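Local atomic coordinates of arabinogalactan endo-1,4-beta-galactosidase (Ignisphaera aggregans, PDB entry 7OSK), a protein that probably cleaves arabinogalactan as an endo-1,4-beta-galactosidase, through the calcium-binding TIM-barrel catalytic domain of glycoside hydrolase family 53 in this chain, part of a longer protein. Residues Val54-Ser57 against Glu58-Trp61; Asp81-Glu85 against Asn86-Trp90; Pro159-Val162 against Glu163-Tyr166; Tyr175-His179 against Asn180-Asp184; Asn190-Asn193 against Asn194-Trp198. All coordinates share one frame; numbering follows the deposited sequence.

Contact 1 of 5, residues Val54-Ser57 against Glu58-Trp61; sequences VDAS and EAPW
An Asx turn at the end of barrel strand 51-55 leads the chain into helix 59-65, with Asp55 and Glu58 near each other. Asp55 OD1 accepts the backbone N of Ser57 at 3.1 Å, with the donor 40° above the carboxylate plane. The hydroxyl OG of Ser57 also bonds to that oxygen, at a modelled length too short to be trusted at 2.65 Å resolution. Just after it, Ala59 N donates to Ala56 O at 3.2 Å, and the methyl carbons Ala56 CB and Ala59 CB meet at 4.2 Å. Glu58 bends at its second torsion (chi2 78°), which folds its carboxylate back over Ser57 and leaves OE2 3.7 Å from Ser57 CB. The same OE2 lies 3.9 Å from Asp55 OD1, the two carboxylates 26° from coplanar, while a water links Glu58 OE1 to Asp55 O. Arg94 forms a salt bridge with Glu58 OE2, and Arg92 with Asp55 OD2. Replacing Glu58 by an alanine would probably leave Arg94 without this carboxylate mate and the water without one of its two acceptors. The closeness of these two buried acids, whose side chains cross at about a right angle, is probably made tolerable by the arginines of the next strand.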
loop_
_atom_site.group_PDB
_atom_site.type_symbol
_atom_site.label_atom_id
_atom_site.label_comp_id
_atom_site.label_asym_id
_atom_site.label_seq_id
_atom_site.Cartn_x
_atom_site.Cartn_y
_atom_site.Cartn_z
ATOM N N VAL A 54 3.058 6.678 3.172
ATOM C CA VAL A 54 2.827 6.685 1.733
ATOM C C VAL A 54 3.410 5.415 1.132
ATOM O O VAL A 54 4.321 4.816 1.707
ATOM C CB VAL A 54 3.466 7.912 1.045
ATOM C CG1 VAL A 54 2.823 9.201 1.528
ATOM C CG2 VAL A 54 4.972 7.938 1.282
ATOM N N ASP A 55 2.885 5.004 -0.018
ATOM C CA ASP A 55 3.453 3.885 -0.759
ATOM C C ASP A 55 4.415 4.418 -1.815
ATOM O O ASP A 55 3.995 5.045 -2.786
ATOM C CB ASP A 55 2.355 3.044 -1.411
ATOM C CG ASP A 55 2.883 1.738 -1.982
ATOM O OD1 ASP A 55 3.613 1.780 -2.994
ATOM O OD2 ASP A 55 2.563 0.666 -1.427
ATOM N N ALA A 56 5.705 4.166 -1.615
ATOM C CA ALA A 56 6.745 4.668 -2.509
ATOM C C ALA A 56 7.392 3.530 -3.289
ATOM O O ALA A 56 8.598 3.540 -3.531
ATOM C CB ALA A 56 7.797 5.430 -1.712
ATOM N N SER A 57 6.584 2.554 -3.689
ATOM C CA SER A 57 7.090 1.362 -4.361
ATOM C C SER A 57 7.738 1.676 -5.710
ATOM O O SER A 57 8.652 0.977 -6.142
ATOM C CB SER A 57 5.960 0.350 -4.560
ATOM O OG SER A 57 5.319 0.055 -3.331
ATOM N N GLU A 58 7.269 2.732 -6.367
ATOM C CA GLU A 58 7.747 3.071 -7.703
ATOM C C GLU A 58 8.973 3.980 -7.653
ATOM O O GLU A 58 9.698 4.109 -8.640
ATOM C CB GLU A 58 6.640 3.751 -8.517
ATOM C CG GLU A 58 5.317 2.998 -8.549
ATOM C CD GLU A 58 4.499 3.164 -7.281
ATOM O OE1 GLU A 58 4.578 4.236 -6.646
ATOM O OE2 GLU A 58 3.777 2.212 -6.916
ATOM N N ALA A 59 9.202 4.606 -6.502
ATOM C CA ALA A 59 10.248 5.617 -6.380
ATOM C C ALA A 59 11.637 5.082 -6.742
ATOM O O ALA A 59 12.329 5.692 -7.554
ATOM C CB ALA A 59 10.256 6.202 -4.970
ATOM N N PRO A 60 12.047 3.941 -6.154
ATOM C CA PRO A 60 13.409 3.454 -6.411
ATOM C C PRO A 60 13.733 3.290 -7.895
ATOM O O PRO A 60 14.839 3.631 -8.308
ATOM C CB PRO A 60 13.432 2.098 -5.698
ATOM C CG PRO A 60 12.411 2.224 -4.632
ATOM C CD PRO A 60 11.318 3.040 -5.244
ATOM N N TRP A 61 12.783 2.786 -8.677
ATOM C CA TRP A 61 12.980 2.617 -10.114
ATOM C C TRP A 61 13.119 3.969 -10.812
ATOM O O TRP A 61 13.985 4.148 -11.666
ATOM C CB TRP A 61 11.818 1.822 -10.715
ATOM C CG TRP A 61 11.899 1.609 -12.203
ATOM C CD1 TRP A 61 11.065 2.128 -13.149
ATOM C CD2 TRP A 61 12.860 0.814 -12.909
ATOM N NE1 TRP A 61 11.445 1.707 -14.397
ATOM C CE2 TRP A 61 12.545 0.899 -14.279
ATOM C CE3 TRP A 61 13.958 0.040 -12.516
ATOM C CZ2 TRP A 61 13.287 0.242 -15.260
ATOM C CZ3 TRP A 61 14.694 -0.613 -13.492
ATOM C CH2 TRP A 61 14.354 -0.507 -14.848
HETATM O O HOH W 1 4.439 6.207 -5.175
HETATM O O HOH W 2 10.659 0.921 -7.851
#

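Contact 2 of 5, residues Asp81-Glu85 against Asn86-Trp90; sequences DILKE and NGVNW
Asn86 folds back beside Ile82 at the end of helix 79-85, where a Schellman motif closes the last turn. The two side chains point the same way, and Asn86 ND2 lies 3.6 Å from Ile82 CG2 while donating to Ile82 O; the modelled length of that bond is too short to be read as strength at this resolution. Glu85 runs alongside Asn86 as well, its carboxylate 30° from the amide plane and its OE1 in a salt bridge with Arg77. A smaller alanine in place of Asn86 would probably leave Ile82 O without its side-chain amide donor, only the weak bond from the backbone N remaining, and open a gap beside Ile82 CG2. The motif itself rests on Val88 N to Leu83 O at 3.0 Å and Gly87 N to Lys84 O at 3.1 Å; Gly87 adopts a positive phi (113°), at which a side chain would press on the preceding carbonyl. Lys84 crosses Asn89 at about a right angle: bent at chi2 (60°), it carries NZ to 3.9 Å from Asn89 CB, and Phe129 receives it in a cation-pi contact. Asn89 turns its own amide to Phe50 O and Arg52 N. Leu83 and Val88 both touch Val54 of strand 51-55, and Leu83 CB meets Val88 CB at 3.9 Å.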
loop_
_atom_site.group_PDB
_atom_site.type_symbol
_atom_site.label_atom_id
_atom_site.label_comp_id
_atom_site.label_asym_id
_atom_site.label_seq_id
_atom_site.Cartn_x
_atom_site.Cartn_y
_atom_site.Cartn_z
ATOM N N ASP A 81 13.779 12.622 2.605
ATOM C CA ASP A 81 13.890 13.841 3.396
ATOM C C ASP A 81 12.679 14.737 3.151
ATOM O O ASP A 81 12.179 15.378 4.074
ATOM C CB ASP A 81 15.181 14.598 3.068
ATOM C CG ASP A 81 16.421 13.903 3.600
ATOM O OD1 ASP A 81 16.319 13.203 4.628
ATOM O OD2 ASP A 81 17.499 14.064 2.993
ATOM N N ILE A 82 12.207 14.774 1.908
ATOM C CA ILE A 82 11.039 15.577 1.566
ATOM C C ILE A 82 9.803 15.029 2.274
ATOM O O ILE A 82 8.979 15.789 2.781
ATOM C CB ILE A 82 10.788 15.609 0.044
ATOM C CG1 ILE A 82 12.008 16.183 -0.681
ATOM C CG2 ILE A 82 9.541 16.438 -0.275
ATOM C CD1 ILE A 82 11.899 16.161 -2.198
ATOM N N LEU A 83 9.677 13.707 2.302
ATOM C CA LEU A 83 8.536 13.069 2.944
ATOM C C LEU A 83 8.559 13.279 4.453
ATOM O O LEU A 83 7.530 13.577 5.061
ATOM C CB LEU A 83 8.511 11.573 2.625
ATOM C CG LEU A 83 8.298 11.197 1.157
ATOM C CD1 LEU A 83 8.314 9.684 0.986
ATOM C CD2 LEU A 83 6.995 11.779 0.622
ATOM N N LYS A 84 9.735 13.125 5.054
ATOM C CA LYS A 84 9.863 13.226 6.503
ATOM C C LYS A 84 9.505 14.626 6.986
ATOM O O LYS A 84 8.755 14.781 7.950
ATOM C CB LYS A 84 11.283 12.863 6.951
ATOM C CG LYS A 84 11.418 12.555 8.445
ATOM C CD LYS A 84 10.537 11.378 8.877
ATOM C CE LYS A 84 10.695 11.063 10.357
ATOM N NZ LYS A 84 9.751 9.994 10.791
ATOM N N GLU A 85 10.032 15.641 6.309
ATOM C CA GLU A 85 9.797 17.023 6.715
ATOM C C GLU A 85 8.353 17.439 6.437
ATOM O O GLU A 85 7.889 18.464 6.937
ATOM C CB GLU A 85 10.773 17.969 6.006
ATOM C CG GLU A 85 10.318 18.483 4.642
ATOM C CD GLU A 85 11.291 19.489 4.053
ATOM O OE1 GLU A 85 12.462 19.503 4.487
ATOM O OE2 GLU A 85 10.886 20.267 3.162
ATOM N N ASN A 86 7.650 16.643 5.636
ATOM C CA ASN A 86 6.254 16.919 5.315
ATOM C C ASN A 86 5.285 16.201 6.249
ATOM O O ASN A 86 4.074 16.407 6.170
ATOM C CB ASN A 86 5.959 16.531 3.868
ATOM C CG ASN A 86 6.254 17.656 2.893
ATOM O OD1 ASN A 86 5.374 18.453 2.565
ATOM N ND2 ASN A 86 7.498 17.732 2.430
ATOM N N GLY A 87 5.824 15.354 7.122
ATOM C CA GLY A 87 5.032 14.708 8.153
ATOM C C GLY A 87 4.881 13.209 7.983
ATOM O O GLY A 87 4.327 12.539 8.855
ATOM N N VAL A 88 5.365 12.677 6.866
ATOM C CA VAL A 88 5.272 11.243 6.618
ATOM C C VAL A 88 6.246 10.485 7.515
ATOM O O VAL A 88 7.430 10.811 7.562
ATOM C CB VAL A 88 5.553 10.907 5.138
ATOM C CG1 VAL A 88 5.555 9.399 4.911
ATOM C CG2 VAL A 88 4.522 11.575 4.239
ATOM N N ASN A 89 5.744 9.470 8.217
ATOM C CA ASN A 89 6.555 8.705 9.165
ATOM C C ASN A 89 6.652 7.219 8.836
ATOM O O ASN A 89 7.448 6.500 9.442
ATOM C CB ASN A 89 6.000 8.866 10.579
ATOM C CG ASN A 89 4.514 8.586 10.657
ATOM O OD1 ASN A 89 3.911 8.115 9.695
ATOM N ND2 ASN A 89 3.918 8.869 11.810
ATOM N N TRP A 90 5.836 6.762 7.889
ATOM C CA TRP A 90 5.836 5.360 7.481
ATOM C C TRP A 90 5.999 5.210 5.974
ATOM O O TRP A 90 5.573 6.071 5.202
ATOM C CB TRP A 90 4.545 4.671 7.924
ATOM C CG TRP A 90 4.580 4.162 9.325
ATOM C CD1 TRP A 90 4.479 4.897 10.467
ATOM C CD2 TRP A 90 4.715 2.796 9.736
ATOM N NE1 TRP A 90 4.548 4.075 11.567
ATOM C CE2 TRP A 90 4.692 2.780 11.144
ATOM C CE3 TRP A 90 4.855 1.587 9.050
ATOM C CZ2 TRP A 90 4.805 1.601 11.879
ATOM C CZ3 TRP A 90 4.967 0.416 9.782
ATOM C CH2 TRP A 90 4.941 0.433 11.181
#

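Contact 3 of 5, residues Pro159-Val162 against Glu163-Tyr166; sequences PELV and EAVY
Leu161 and Val165 mark the buried side of an early turn of helix 158-178, and main-chain hydrogen bonds carry most of this local contact. Three of them have the i to i+4 spacing of an alpha-helix: Glu163 N to Pro159 O at 3.2 Å, Val165 N to Leu161 O at 2.9 Å and Tyr166 N to Val162 O at 3.3 Å. The straightest is that of Val165, whose N-H...O angle is 164°. Ala164 N is held less well, dividing itself weakly between Glu160 O and Leu161 O.

Among the apolar contacts, the methyl carbon Ala164 CB lies 3.3 Å from Leu161 O in the preceding turn and 4.5 Å from Leu161 CD1. With CG1 of Val165 anti to the carbonyl carbon (chi1 -70°), CG2 falls between the backbone N and the carbonyl carbon, and lies against Val162 O and Leu161 O. Tyr166 CB lies 3.6 Å from Val162 O. Leu161, Ala164 and Val165 all touch Trp153, and Leu161 and Val162 also reach Leu212 of helix 206-223.

The polar side-chain bond belongs to Tyr166, whose hydroxyl pairs with Asp222, also of helix 206-223.

The division implies an amphipathic turn: acidic Glu160 and Glu163 remain on the exposed side, and aliphatic carbon faces the neighbouring helix and Trp153.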
loop_
_atom_site.group_PDB
_atom_site.type_symbol
_atom_site.label_atom_id
_atom_site.label_comp_id
_atom_site.label_asym_id
_atom_site.label_seq_id
_atom_site.Cartn_x
_atom_site.Cartn_y
_atom_site.Cartn_z
ATOM N N PRO A 159 1.137 -29.186 -1.424
ATOM C CA PRO A 159 2.113 -29.353 -0.340
ATOM C C PRO A 159 3.445 -28.667 -0.635
ATOM O O PRO A 159 4.027 -28.045 0.255
ATOM C CB PRO A 159 2.292 -30.873 -0.258
ATOM C CG PRO A 159 1.050 -31.434 -0.835
ATOM C CD PRO A 159 0.658 -30.486 -1.925
ATOM N N GLU A 160 3.915 -28.779 -1.873
ATOM C CA GLU A 160 5.159 -28.140 -2.279
ATOM C C GLU A 160 5.015 -26.622 -2.234
ATOM O O GLU A 160 5.977 -25.904 -1.964
ATOM C CB GLU A 160 5.565 -28.595 -3.682
ATOM C CG GLU A 160 5.798 -30.096 -3.806
ATOM C CD GLU A 160 6.061 -30.536 -5.238
ATOM O OE1 GLU A 160 6.171 -29.661 -6.122
ATOM O OE2 GLU A 160 6.160 -31.756 -5.482
ATOM N N LEU A 161 3.805 -26.140 -2.494
ATOM C CA LEU A 161 3.536 -24.707 -2.491
ATOM C C LEU A 161 3.603 -24.145 -1.075
ATOM O O LEU A 161 4.104 -23.040 -0.863
ATOM C CB LEU A 161 2.167 -24.418 -3.114
ATOM C CG LEU A 161 1.775 -22.948 -3.282
ATOM C CD1 LEU A 161 2.773 -22.202 -4.159
ATOM C CD2 LEU A 161 0.371 -22.843 -3.863
ATOM N N VAL A 162 3.095 -24.906 -0.109
ATOM C CA VAL A 162 3.174 -24.511 1.294
ATOM C C VAL A 162 4.635 -24.382 1.705
ATOM O O VAL A 162 5.010 -23.460 2.431
ATOM C CB VAL A 162 2.467 -25.526 2.223
ATOM C CG1 VAL A 162 2.643 -25.135 3.684
ATOM C CG2 VAL A 162 0.990 -25.627 1.882
ATOM N N GLU A 163 5.454 -25.320 1.239
ATOM C CA GLU A 163 6.882 -25.297 1.520
ATOM C C GLU A 163 7.542 -24.106 0.827
ATOM O O GLU A 163 8.581 -23.617 1.270
ATOM C CB GLU A 163 7.539 -26.605 1.067
ATOM C CG GLU A 163 8.894 -26.874 1.706
ATOM C CD GLU A 163 8.783 -27.256 3.173
ATOM O OE1 GLU A 163 8.321 -28.382 3.461
ATOM O OE2 GLU A 163 9.157 -26.435 4.038
ATOM N N ALA A 164 6.928 -23.643 -0.259
ATOM C CA ALA A 164 7.479 -22.543 -1.043
ATOM C C ALA A 164 7.216 -21.191 -0.387
ATOM O O ALA A 164 8.128 -20.374 -0.258
ATOM C CB ALA A 164 6.910 -22.561 -2.453
ATOM N N VAL A 165 5.972 -20.951 0.021
ATOM C CA VAL A 165 5.619 -19.682 0.651
ATOM C C VAL A 165 6.377 -19.497 1.961
ATOM O O VAL A 165 6.775 -18.382 2.300
ATOM C CB VAL A 165 4.102 -19.568 0.923
ATOM C CG1 VAL A 165 3.346 -19.409 -0.384
ATOM C CG2 VAL A 165 3.589 -20.770 1.705
ATOM N N TYR A 166 6.591 -20.587 2.688
ATOM C CA TYR A 166 7.305 -20.512 3.954
ATOM C C TYR A 166 8.775 -20.189 3.729
ATOM O O TYR A 166 9.296 -19.217 4.279
ATOM C CB TYR A 166 7.182 -21.819 4.738
ATOM C CG TYR A 166 8.041 -21.832 5.984
ATOM C CD1 TYR A 166 7.599 -21.243 7.162
ATOM C CD2 TYR A 166 9.303 -22.418 5.978
ATOM C CE1 TYR A 166 8.385 -21.244 8.300
ATOM C CE2 TYR A 166 10.094 -22.423 7.110
ATOM C CZ TYR A 166 9.631 -21.834 8.268
ATOM O OH TYR A 166 10.414 -21.838 9.398
#

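Contact 4 of 5, residues Tyr175-His179 against Asn180-Asp184; sequences YMAEH and NALPD
Helix 158-178 ends here, and Met176 and Ala177 of its last turn meet Ala181, Leu182 and Pro183 of the loop that leads on to strand 185-188. Met176 CB stands 4.3 Å from Ala181 CB, and a bend at the last torsion (chi3 68°) turns CE back over the loop backbone, to 3.4 Å from Ala181 O. The Met176 and Pro183 side chains cross at about a right angle, with Met176 SD 4.1 Å from Pro183 CD. Beside it, Ala177 CB takes Leu182 CD1 at 4.0 Å; the leucine reaches there because its CG stands opposite the backbone N (chi1 -172°).

A Schellman motif terminates the helix. Ala181 N donates to Met176 O across the six-residue span, and Asn180 N bonds weakly to Ala177 O at 3.3 Å. Asn180, with positive phi (53°), is the C-prime residue of the motif.

One turn of side-chain bonding precedes it: His179 ND1 donates to Tyr175 O at 2.7 Å, tilted 26° from the carbonyl plane. The imidazole lies near the phenol ring, His179 CE1 standing 3.4 Å above the face of Tyr175 and offset toward its rim. Tyr175 in turn rests on Leu114, Pro115 and Thr118 of helix 114-126, while Met176 and Pro183 both pack on Ile133 of strand 130-135.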
loop_
_atom_site.group_PDB
_atom_site.type_symbol
_atom_site.label_atom_id
_atom_site.label_comp_id
_atom_site.label_asym_id
_atom_site.label_seq_id
_atom_site.Cartn_x
_atom_site.Cartn_y
_atom_site.Cartn_z
ATOM N N TYR A 175 16.645 -11.777 4.429
ATOM C CA TYR A 175 17.430 -10.921 3.548
ATOM C C TYR A 175 17.325 -9.461 3.989
ATOM O O TYR A 175 18.332 -8.751 4.063
ATOM C CB TYR A 175 16.967 -11.083 2.095
ATOM C CG TYR A 175 17.633 -10.151 1.106
ATOM C CD1 TYR A 175 17.109 -8.890 0.851
ATOM C CD2 TYR A 175 18.774 -10.537 0.417
ATOM C CE1 TYR A 175 17.708 -8.036 -0.055
ATOM C CE2 TYR A 175 19.381 -9.687 -0.493
ATOM C CZ TYR A 175 18.844 -8.438 -0.724
ATOM O OH TYR A 175 19.442 -7.589 -1.629
ATOM N N MET A 176 16.108 -9.022 4.298
ATOM C CA MET A 176 15.870 -7.637 4.687
ATOM C C MET A 176 16.494 -7.322 6.046
ATOM O O MET A 176 16.974 -6.211 6.275
ATOM C CB MET A 176 14.368 -7.342 4.728
ATOM C CG MET A 176 13.617 -7.765 3.479
ATOM S SD MET A 176 11.945 -7.102 3.371
ATOM C CE MET A 176 12.295 -5.361 3.127
ATOM N N ALA A 177 16.484 -8.304 6.943
ATOM C CA ALA A 177 17.013 -8.119 8.292
ATOM C C ALA A 177 18.509 -7.817 8.269
ATOM O O ALA A 177 19.009 -7.061 9.104
ATOM C CB ALA A 177 16.739 -9.353 9.141
ATOM N N GLU A 178 19.218 -8.398 7.306
ATOM C CA GLU A 178 20.672 -8.279 7.248
ATOM C C GLU A 178 21.121 -6.980 6.593
ATOM O O GLU A 178 22.191 -6.453 6.906
ATOM C CB GLU A 178 21.265 -9.472 6.504
ATOM C CG GLU A 178 21.105 -10.769 7.263
ATOM C CD GLU A 178 21.737 -10.711 8.642
ATOM O OE1 GLU A 178 22.850 -10.152 8.761
ATOM O OE2 GLU A 178 21.118 -11.220 9.602
ATOM N N HIS A 179 20.298 -6.462 5.689
ATOM C CA HIS A 179 20.543 -5.153 5.102
ATOM C C HIS A 179 19.916 -4.071 5.977
ATOM O O HIS A 179 19.753 -2.929 5.545
ATOM C CB HIS A 179 19.989 -5.093 3.678
ATOM C CG HIS A 179 20.607 -6.095 2.751
ATOM N ND1 HIS A 179 20.445 -7.455 2.910
ATOM C CD2 HIS A 179 21.393 -5.937 1.661
ATOM C CE1 HIS A 179 21.102 -8.089 1.957
ATOM N NE2 HIS A 179 21.685 -7.192 1.184
ATOM N N ASN A 180 19.579 -4.443 7.213
ATOM C CA ASN A 180 18.945 -3.536 8.166
ATOM C C ASN A 180 17.703 -2.894 7.568
ATOM O O ASN A 180 17.586 -1.671 7.509
ATOM C CB ASN A 180 19.933 -2.462 8.630
ATOM C CG ASN A 180 21.052 -3.030 9.485
ATOM O OD1 ASN A 180 22.232 -2.897 9.155
ATOM N ND2 ASN A 180 20.686 -3.669 10.590
ATOM N N ALA A 181 16.787 -3.740 7.109
ATOM C CA ALA A 181 15.550 -3.285 6.492
ATOM C C ALA A 181 14.383 -4.170 6.909
ATOM O O ALA A 181 13.408 -4.314 6.172
ATOM C CB ALA A 181 15.688 -3.271 4.979
ATOM N N LEU A 182 14.488 -4.771 8.089
ATOM C CA LEU A 182 13.403 -5.582 8.621
ATOM C C LEU A 182 12.147 -4.730 8.779
ATOM O O LEU A 182 12.175 -3.718 9.483
ATOM C CB LEU A 182 13.791 -6.193 9.965
ATOM C CG LEU A 182 12.801 -7.224 10.513
ATOM C CD1 LEU A 182 12.866 -8.505 9.693
ATOM C CD2 LEU A 182 13.065 -7.505 11.981
ATOM N N PRO A 183 11.042 -5.126 8.122
ATOM C CA PRO A 183 9.819 -4.323 8.229
ATOM C C PRO A 183 9.104 -4.481 9.566
ATOM O O PRO A 183 9.010 -5.593 10.087
ATOM C CB PRO A 183 8.953 -4.859 7.089
ATOM C CG PRO A 183 9.396 -6.263 6.906
ATOM C CD PRO A 183 10.869 -6.269 7.206
ATOM N N ASP A 184 8.605 -3.374 10.106
ATOM C CA ASP A 184 7.849 -3.405 11.350
ATOM C C ASP A 184 6.549 -4.171 11.154
ATOM O O ASP A 184 6.064 -4.829 12.073
ATOM C CB ASP A 184 7.552 -1.986 11.840
ATOM C CG ASP A 184 8.796 -1.119 11.910
ATOM O OD1 ASP A 184 9.505 -1.167 12.938
ATOM O OD2 ASP A 184 9.062 -0.386 10.932
#

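Contact 5 of 5, residues Asn190-Asn193 against Asn194-Trp198; sequences NEIN and NGFLW
A type I beta turn from Ile192 to Gly195 reverses the chain just past strand 185-188, the fourth of the barrel, with Gly195 N bonded weakly to Ile192 O at 3.0 Å. Gly195 has positive phi (82°), a conformation that suits a residue without a side chain. A water donates to Glu191 O at 2.8 Å and to Gly195 O, and accepts a weak bond from Asn194 N, so joining the two arms of the turn.

Ile192 and Phe196 lie side by side and point the same way, the isoleucine methyl CG2 touching Phe196 CB at 3.8 Å. One face of the Phe196 ring takes Leu197 CD1, 3.8 Å above the plane and offset toward the rim. Both Ile192 and Phe196 face helix 206-223, Ile192 on Phe209 and Phe196 on Leu212 and Leu213. The asparagines bond to other parts of the fold: Asn193 ND2 to Ala234 O and Asn194 ND2 to Pro144 O. Before the turn, Asn190-Glu191 is consistent with the Asn-Glu pair that follows the fourth strand in clan GH-A barrels. Beyond the turn, Trp198 NE1 donates to Asn194 O at 3.0 Å, from 46° above the carbonyl plane.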
loop_
_atom_site.group_PDB
_atom_site.type_symbol
_atom_site.label_atom_id
_atom_site.label_comp_id
_atom_site.label_asym_id
_atom_site.label_seq_id
_atom_site.Cartn_x
_atom_site.Cartn_y
_atom_site.Cartn_z
ATOM N N ASN A 190 -1.751 -9.113 -1.200
ATOM C CA ASN A 190 -2.329 -7.794 -1.453
ATOM C C ASN A 190 -3.789 -7.891 -1.864
ATOM O O ASN A 190 -4.112 -8.461 -2.908
ATOM C CB ASN A 190 -1.546 -7.044 -2.533
ATOM C CG ASN A 190 -1.914 -5.570 -2.597
ATOM O OD1 ASN A 190 -1.587 -4.804 -1.691
ATOM N ND2 ASN A 190 -2.599 -5.170 -3.663
ATOM N N GLU A 191 -4.658 -7.311 -1.042
ATOM C CA GLU A 191 -6.098 -7.343 -1.270
ATOM C C GLU A 191 -6.560 -8.773 -1.542
ATOM O O GLU A 191 -7.007 -9.105 -2.642
ATOM C CB GLU A 191 -6.472 -6.415 -2.426
ATOM C CG GLU A 191 -6.127 -4.957 -2.163
ATOM C CD GLU A 191 -6.505 -4.040 -3.309
ATOM O OE1 GLU A 191 -7.122 -4.517 -4.282
ATOM O OE2 GLU A 191 -6.188 -2.837 -3.232
ATOM N N ILE A 192 -6.446 -9.611 -0.517
ATOM C CA ILE A 192 -6.697 -11.043 -0.641
ATOM C C ILE A 192 -8.169 -11.384 -0.396
ATOM O O ILE A 192 -8.486 -12.399 0.221
ATOM C CB ILE A 192 -5.806 -11.840 0.340
ATOM C CG1 ILE A 192 -5.906 -11.254 1.751
ATOM C CG2 ILE A 192 -4.358 -11.802 -0.116
ATOM C CD1 ILE A 192 -5.683 -12.266 2.849
ATOM N N ASN A 193 -9.060 -10.527 -0.886
ATOM C CA ASN A 193 -10.498 -10.742 -0.753
ATOM C C ASN A 193 -10.913 -12.113 -1.279
ATOM O O ASN A 193 -11.557 -12.894 -0.575
ATOM C CB ASN A 193 -11.273 -9.650 -1.498
ATOM C CG ASN A 193 -10.971 -8.256 -0.977
ATOM O OD1 ASN A 193 -9.824 -7.934 -0.664
ATOM N ND2 ASN A 193 -12.004 -7.423 -0.880
ATOM N N ASN A 194 -10.529 -12.396 -2.519
ATOM C CA ASN A 194 -10.842 -13.665 -3.161
ATOM C C ASN A 194 -9.682 -14.637 -3.008
ATOM O O ASN A 194 -9.504 -15.549 -3.818
ATOM C CB ASN A 194 -11.167 -13.439 -4.636
ATOM C CG ASN A 194 -12.337 -12.498 -4.831
ATOM O OD1 ASN A 194 -13.275 -12.488 -4.037
ATOM N ND2 ASN A 194 -12.286 -11.694 -5.886
ATOM N N GLY A 195 -8.893 -14.432 -1.957
ATOM C CA GLY A 195 -7.727 -15.251 -1.704
ATOM C C GLY A 195 -6.534 -14.803 -2.525
ATOM O O GLY A 195 -6.553 -13.738 -3.142
ATOM N N PHE A 196 -5.492 -15.629 -2.526
ATOM C CA PHE A 196 -4.273 -15.369 -3.290
ATOM C C PHE A 196 -3.715 -16.689 -3.799
ATOM O O PHE A 196 -4.162 -17.754 -3.380
ATOM C CB PHE A 196 -3.215 -14.621 -2.454
ATOM C CG PHE A 196 -2.605 -15.432 -1.320
ATOM C CD1 PHE A 196 -3.344 -16.376 -0.616
ATOM C CD2 PHE A 196 -1.281 -15.228 -0.952
ATOM C CE1 PHE A 196 -2.772 -17.100 0.422
ATOM C CE2 PHE A 196 -0.706 -15.953 0.085
ATOM C CZ PHE A 196 -1.451 -16.887 0.771
ATOM N N LEU A 197 -2.745 -16.612 -4.705
ATOM C CA LEU A 197 -2.119 -17.802 -5.274
ATOM C C LEU A 197 -3.154 -18.721 -5.922
ATOM O O LEU A 197 -3.280 -19.888 -5.548
ATOM C CB LEU A 197 -1.343 -18.562 -4.194
ATOM C CG LEU A 197 -0.096 -17.866 -3.649
ATOM C CD1 LEU A 197 0.420 -18.598 -2.424
ATOM C CD2 LEU A 197 0.977 -17.791 -4.719
ATOM N N TRP A 198 -3.892 -18.192 -6.894
ATOM C CA TRP A 198 -4.963 -18.945 -7.540
ATOM C C TRP A 198 -4.429 -20.116 -8.366
ATOM O O TRP A 198 -3.334 -20.035 -8.922
ATOM C CB TRP A 198 -5.793 -18.031 -8.440
ATOM C CG TRP A 198 -6.578 -16.998 -7.699
ATOM C CD1 TRP A 198 -6.849 -16.978 -6.366
ATOM C CD2 TRP A 198 -7.192 -15.829 -8.251
ATOM N NE1 TRP A 198 -7.598 -15.869 -6.049
ATOM C CE2 TRP A 198 -7.820 -15.147 -7.191
ATOM C CE3 TRP A 198 -7.270 -15.292 -9.539
ATOM C CZ2 TRP A 198 -8.517 -13.958 -7.378
ATOM C CZ3 TRP A 198 -7.964 -14.111 -9.721
ATOM C CH2 TRP A 198 -8.577 -13.458 -8.647
HETATM O O HOH W 3 -7.886 -11.583 -3.685
#

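Along the chain the five contacts run in series; none nests in or crosses another, and each closes only a local turn. Contact 1 lies where strand 51-55 leads into helix 59-65, and contact 2 where helix 79-85 leads into strand 90-95. These two meet directly, through a probable hydrogen bond from Val54 N to Trp90 O and packing of Val54 on Leu83 and Val88. Contacts 3 and 4 sit near the start and at the end of helix 158-178, and contact 5 follows strand 185-188. Trp90 touches Asp184, joining contact 2 to contact 4, and Val165 touches Leu197, joining contact 3 to contact 5. Together they sample strand-to-helix and helix-to-strand connections, and one helix, of the first half of the eight-stranded barrel.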